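GTN Reductase (Agrobacterium tumefaciens, PDB 5N6G) probably reduces activated carbon-carbon double bonds with a bound flavin mononucleotide, as an ene-reductase of the Old Yellow Enzyme family. Local coordinates at residues A[101-109]-A[139-147]. Numbering follows the deposited sequence.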
ATOM      1  N   VAL A 101       5.767   8.767  -2.092  1.00 11.61           N
ATOM      2  CA  VAL A 101       5.854   8.485  -3.523  1.00 12.46           C
ATOM      3  C   VAL A 101       7.242   8.633  -4.119  1.00 11.56           C
ATOM      4  O   VAL A 101       7.457   8.189  -5.256  1.00 11.99           O
ATOM      5  CB  VAL A 101       4.947   9.402  -4.356  1.00 12.46           C
ATOM      6  CG1 VAL A 101       3.508   9.181  -3.951  1.00 11.05           C
ATOM      7  CG2 VAL A 101       5.336  10.866  -4.207  1.00 13.53           C
ATOM      8  N   GLY A 102       8.176   9.254  -3.413  1.00 11.78           N
ATOM      9  CA  GLY A 102       9.472   9.535  -4.011  1.00 11.35           C
ATOM     10  C   GLY A 102       9.356  10.306  -5.306  1.00 11.95           C
ATOM     11  O   GLY A 102       8.714  11.356  -5.380  1.00 13.45           O
ATOM     12  N   ARG A 103       9.998   9.797  -6.364  1.00 11.51           N
ATOM     13  CA  ARG A 103      10.066  10.538  -7.617  1.00 12.28           C
ATOM     14  C   ARG A 103       8.734  10.660  -8.360  1.00 12.09           C
ATOM     15  O   ARG A 103       8.671  11.406  -9.345  1.00 13.14           O
ATOM     16  CB  ARG A 103      11.086   9.899  -8.555  1.00 13.23           C
ATOM     17  CG  ARG A 103      10.657   8.552  -9.126  1.00 11.97           C
ATOM     18  CD  ARG A 103      11.782   7.972  -9.980  1.00 14.80           C
ATOM     19  NE  ARG A 103      11.378   6.720 -10.622  1.00 13.16           N
ATOM     20  CZ  ARG A 103      11.922   6.244 -11.736  1.00 15.35           C
ATOM     21  NH1 ARG A 103      12.918   6.867 -12.361  1.00 16.18           N
ATOM     22  NH2 ARG A 103      11.464   5.105 -12.249  1.00 16.67           N
ATOM     23  N   ILE A 104       7.696   9.945  -7.935  1.00 13.19           N
ATOM     24  CA  ILE A 104       6.421   9.929  -8.671  1.00 12.69           C
ATOM     25  C   ILE A 104       5.577  11.067  -8.111  1.00 14.44           C
ATOM     26  O   ILE A 104       4.644  10.873  -7.330  1.00 13.81           O
ATOM     27  CB  ILE A 104       5.730   8.574  -8.566  1.00 11.66           C
ATOM     28  CG1 ILE A 104       6.690   7.445  -8.971  1.00 13.72           C
ATOM     29  CG2 ILE A 104       4.506   8.553  -9.425  1.00 13.09           C
ATOM     30  CD1 ILE A 104       7.202   7.520 -10.415  1.00 15.83           C
ATOM     31  N   SER A 105       5.912  12.288  -8.523  1.00 13.63           N
ATOM     32  CA  SER A 105       5.234  13.476  -8.023  1.00 14.10           C
ATOM     33  C   SER A 105       5.456  14.625  -9.006  1.00 14.71           C
ATOM     34  O   SER A 105       6.034  14.456 -10.082  1.00 14.52           O
ATOM     35  CB  SER A 105       5.723  13.811  -6.610  1.00 13.54           C
ATOM     36  OG  SER A 105       4.974  14.855  -5.984  1.00 16.71           O
ATOM     37  N   HIS A 106       4.960  15.796  -8.626  1.00 14.75           N
ATOM     38  CA  HIS A 106       5.022  16.991  -9.446  1.00 14.78           C
ATOM     39  C   HIS A 106       5.368  18.158  -8.537  1.00 15.38           C
ATOM     40  O   HIS A 106       5.006  18.160  -7.363  1.00 15.70           O
ATOM     41  CB  HIS A 106       3.680  17.227 -10.150  1.00 18.94           C
ATOM     42  CG  HIS A 106       3.718  18.304 -11.188  1.00 21.09           C
ATOM     43  ND1 HIS A 106       3.342  19.602 -10.915  1.00 28.33           N
ATOM     44  CD2 HIS A 106       4.050  18.276 -12.504  1.00 21.69           C
ATOM     45  CE1 HIS A 106       3.470  20.332 -12.007  1.00 23.66           C
ATOM     46  NE2 HIS A 106       3.881  19.547 -12.988  1.00 25.36           N
ATOM     47  N   THR A 107       6.111  19.120  -9.075  1.00 16.22           N
ATOM     48  CA  THR A 107       6.528  20.270  -8.273  1.00 16.32           C
ATOM     49  C   THR A 107       5.345  20.992  -7.632  1.00 18.14           C
ATOM     50  O   THR A 107       5.473  21.504  -6.516  1.00 20.85           O
ATOM     51  CB  THR A 107       7.322  21.246  -9.127  1.00 18.32           C
ATOM     52  OG1 THR A 107       6.521  21.649 -10.254  1.00 22.22           O
ATOM     53  CG2 THR A 107       8.622  20.617  -9.594  1.00 18.89           C
ATOM     54  N   SER A 108       4.190  21.033  -8.304  1.00 18.95           N
ATOM     55  CA  SER A 108       3.032  21.757  -7.778  1.00 20.09           C
ATOM     56  C   SER A 108       2.463  21.131  -6.500  1.00 20.12           C
ATOM     57  O   SER A 108       1.676  21.784  -5.797  1.00 25.06           O
ATOM     58  CB  SER A 108       1.946  21.835  -8.858  1.00 23.86           C
ATOM     59  OG  SER A 108       1.439  20.538  -9.110  1.00 24.11           O
ATOM     60  N   LEU A 109       2.814  19.878  -6.196  1.00 16.56           N
ATOM     61  CA  LEU A 109       2.376  19.191  -4.990  1.00 18.24           C
ATOM     62  C   LEU A 109       3.395  19.260  -3.860  1.00 21.88           C
ATOM     63  O   LEU A 109       3.064  18.901  -2.722  1.00 22.22           O
ATOM     64  CB  LEU A 109       2.079  17.711  -5.306  1.00 16.76           C
ATOM     65  CG  LEU A 109       1.024  17.465  -6.382  1.00 19.87           C
ATOM     66  CD1 LEU A 109       1.016  15.982  -6.803  1.00 19.46           C
ATOM     67  CD2 LEU A 109      -0.341  17.889  -5.883  1.00 36.48           C
ATOM     68  N   PHE A 139      -3.689  16.385 -16.062  1.00 41.31           N
ATOM     69  CA  PHE A 139      -2.671  15.344 -16.072  1.00 47.41           C
ATOM     70  C   PHE A 139      -1.330  15.958 -16.425  1.00 53.83           C
ATOM     71  O   PHE A 139      -1.248  16.881 -17.242  1.00 45.05           O
ATOM     72  CB  PHE A 139      -3.011  14.250 -17.082  1.00 47.95           C
ATOM     73  CG  PHE A 139      -3.619  13.032 -16.469  1.00 58.98           C
ATOM     74  CD1 PHE A 139      -2.868  11.884 -16.294  1.00 60.98           C
ATOM     75  CD2 PHE A 139      -4.940  13.033 -16.064  1.00 62.40           C
ATOM     76  CE1 PHE A 139      -3.425  10.754 -15.732  1.00 65.36           C
ATOM     77  CE2 PHE A 139      -5.506  11.912 -15.499  1.00 66.04           C
ATOM     78  CZ  PHE A 139      -4.748  10.768 -15.333  1.00 71.25           C
ATOM     79  N   ALA A 140      -0.273  15.437 -15.813  1.00 31.79           N
ATOM     80  CA  ALA A 140       1.045  15.989 -16.039  1.00 26.09           C
ATOM     81  C   ALA A 140       2.057  14.860 -15.955  1.00 24.11           C
ATOM     82  O   ALA A 140       1.847  13.860 -15.256  1.00 23.24           O
ATOM     83  CB  ALA A 140       1.393  17.092 -15.027  1.00 29.67           C
ATOM     84  N   GLU A 141       3.138  15.029 -16.702  1.00 27.00           N
ATOM     85  CA  GLU A 141       4.284  14.150 -16.521  1.00 25.21           C
ATOM     86  C   GLU A 141       4.892  14.432 -15.161  1.00 19.98           C
ATOM     87  O   GLU A 141       4.916  15.585 -14.708  1.00 22.46           O
ATOM     88  CB  GLU A 141       5.316  14.395 -17.613  1.00 23.44           C
ATOM     89  CG  GLU A 141       4.772  14.160 -19.019  1.00 36.14           C
ATOM     90  CD  GLU A 141       5.760  14.530 -20.117  1.00 56.58           C
ATOM     91  OE1 GLU A 141       6.966  14.667 -19.827  1.00 62.44           O
ATOM     92  OE2 GLU A 141       5.322  14.686 -21.277  1.00 67.36           O
ATOM     93  N   THR A 142       5.396  13.386 -14.514  1.00 16.97           N
ATOM     94  CA  THR A 142       6.067  13.579 -13.237  1.00 14.44           C
ATOM     95  C   THR A 142       7.323  14.431 -13.428  1.00 18.29           C
ATOM     96  O   THR A 142       7.966  14.422 -14.477  1.00 21.41           O
ATOM     97  CB  THR A 142       6.401  12.247 -12.562  1.00 18.39           C
ATOM     98  OG1 THR A 142       7.111  11.386 -13.457  1.00 17.07           O
ATOM     99  CG2 THR A 142       5.099  11.573 -12.114  1.00 17.60           C
ATOM    100  N   SER A 143       7.663  15.157 -12.373  1.00 15.57           N
ATOM    101  CA  SER A 143       8.719  16.151 -12.392  1.00 16.26           C
ATOM    102  C   SER A 143      10.092  15.507 -12.213  1.00 15.59           C
ATOM    103  O   SER A 143      10.235  14.401 -11.674  1.00 19.78           O
ATOM    104  CB  SER A 143       8.482  17.164 -11.264  1.00 19.54           C
ATOM    105  OG  SER A 143       7.291  17.897 -11.470  1.00 19.51           O
ATOM    106  N   GLU A 144      11.122  16.251 -12.615  1.00 16.23           N
ATOM    107  CA  GLU A 144      12.509  15.837 -12.385  1.00 16.24           C
ATOM    108  C   GLU A 144      12.803  15.766 -10.890  1.00 16.00           C
ATOM    109  O   GLU A 144      12.654  16.792 -10.202  1.00 18.16           O
ATOM    110  CB  GLU A 144      13.486  16.842 -12.995  1.00 20.51           C
ATOM    111  CG  GLU A 144      13.428  17.003 -14.458  1.00 29.08           C
ATOM    112  CD  GLU A 144      14.527  17.933 -14.966  1.00 51.45           C
ATOM    113  OE1 GLU A 144      14.915  18.896 -14.249  1.00 24.04           O
ATOM    114  OE2 GLU A 144      15.006  17.689 -16.086  1.00 47.49           O
ATOM    115  N   PRO A 145      13.270  14.638 -10.360  1.00 16.76           N
ATOM    116  CA  PRO A 145      13.565  14.539  -8.930  1.00 16.23           C
ATOM    117  C   PRO A 145      14.993  14.940  -8.604  1.00 19.55           C
ATOM    118  O   PRO A 145      15.871  14.965  -9.465  1.00 22.95           O
ATOM    119  CB  PRO A 145      13.375  13.048  -8.630  1.00 15.33           C
ATOM    120  CG  PRO A 145      13.802  12.402  -9.917  1.00 17.32           C
ATOM    121  CD  PRO A 145      13.379  13.323 -11.021  1.00 18.48           C
ATOM    122  N   ARG A 146      15.211  15.219  -7.319  1.00 14.60           N
ATOM    123  CA  ARG A 146      16.548  15.418  -6.783  1.00 16.63           C
ATOM    124  C   ARG A 146      16.924  14.231  -5.914  1.00 16.58           C
ATOM    125  O   ARG A 146      16.058  13.586  -5.308  1.00 16.01           O
ATOM    126  CB  ARG A 146      16.657  16.715  -5.968  1.00 19.18           C
ATOM    127  CG  ARG A 146      15.841  16.756  -4.708  1.00 18.31           C
ATOM    128  CD  ARG A 146      16.130  18.078  -3.914  1.00 22.02           C
ATOM    129  NE  ARG A 146      15.429  18.041  -2.628  1.00 24.22           N
ATOM    130  CZ  ARG A 146      15.911  17.472  -1.520  1.00 24.23           C
ATOM    131  NH1 ARG A 146      17.121  16.926  -1.509  1.00 26.55           N
ATOM    132  NH2 ARG A 146      15.171  17.443  -0.426  1.00 23.09           N
ATOM    133  N   ALA A 147      18.223  13.953  -5.847  1.00 16.78           N
ATOM    134  CA  ALA A 147      18.717  12.814  -5.086  1.00 16.05           C
ATOM    135  C   ALA A 147      18.809  13.175  -3.604  1.00 14.14           C
ATOM    136  O   ALA A 147      19.280  14.260  -3.243  1.00 16.11           O
ATOM    137  CB  ALA A 147      20.082  12.373  -5.598  1.00 18.84           C
TER
HETATM  138  O   HOH W   1       9.695  11.666 -11.951  1.00 15.67           O
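S143 holds the chain on either side of H106, at S105 and at T107. Its backbone N donates to S105 O at 2.9 Å, nearly straight (168°) and in the plane of that carbonyl. Its hydroxyl, set anti to the carbonyl carbon (chi1 -65°), accepts from T107 N; the bond from T107 N to S143 OG is 2.9 Å long but more bent, at 146°. The same OG lies obliquely to the H106 ring, with CD2 3.4 Å away, while the methyl CG2 of T107 packs beside it. CD2 of H106 also meets E141 O at 3.6 Å, this time at the ring edge and near its plane, and A140 CB comes up obliquely to CD2 and NE2. S108 N donates to ND1 from a direction tilted out of the ring plane, and S108 OG shares a further hydrogen bond with ND1; both should restrain ring rotation. T142 CG2 sits over the I104-S105 peptide, 3.8 Å from S105 N, and meets I104 CG2, the two side chains crossing obliquely. T142 OG1 turns instead to a water that donates to R103 O and S143 O. R103 CB lies 3.9 Å from P145 CB, with CG equally near, while its guanidinium runs on to I122 O. The contact closes the long connection from barrel strand 94-99 to helix 150-169, packing its start against the end of hairpin 127-131/137-141 on the pocket side of the TIM barrel: the I104 side chain is about 7 Å from the bound 2-phenylacrylic acid. With S105 O, T107 N and R103 O met by backbone and hydroxyls of T142 and S143, directly or through water, and no salt bridge across, the join depends on directed neutral hydrogen bonds.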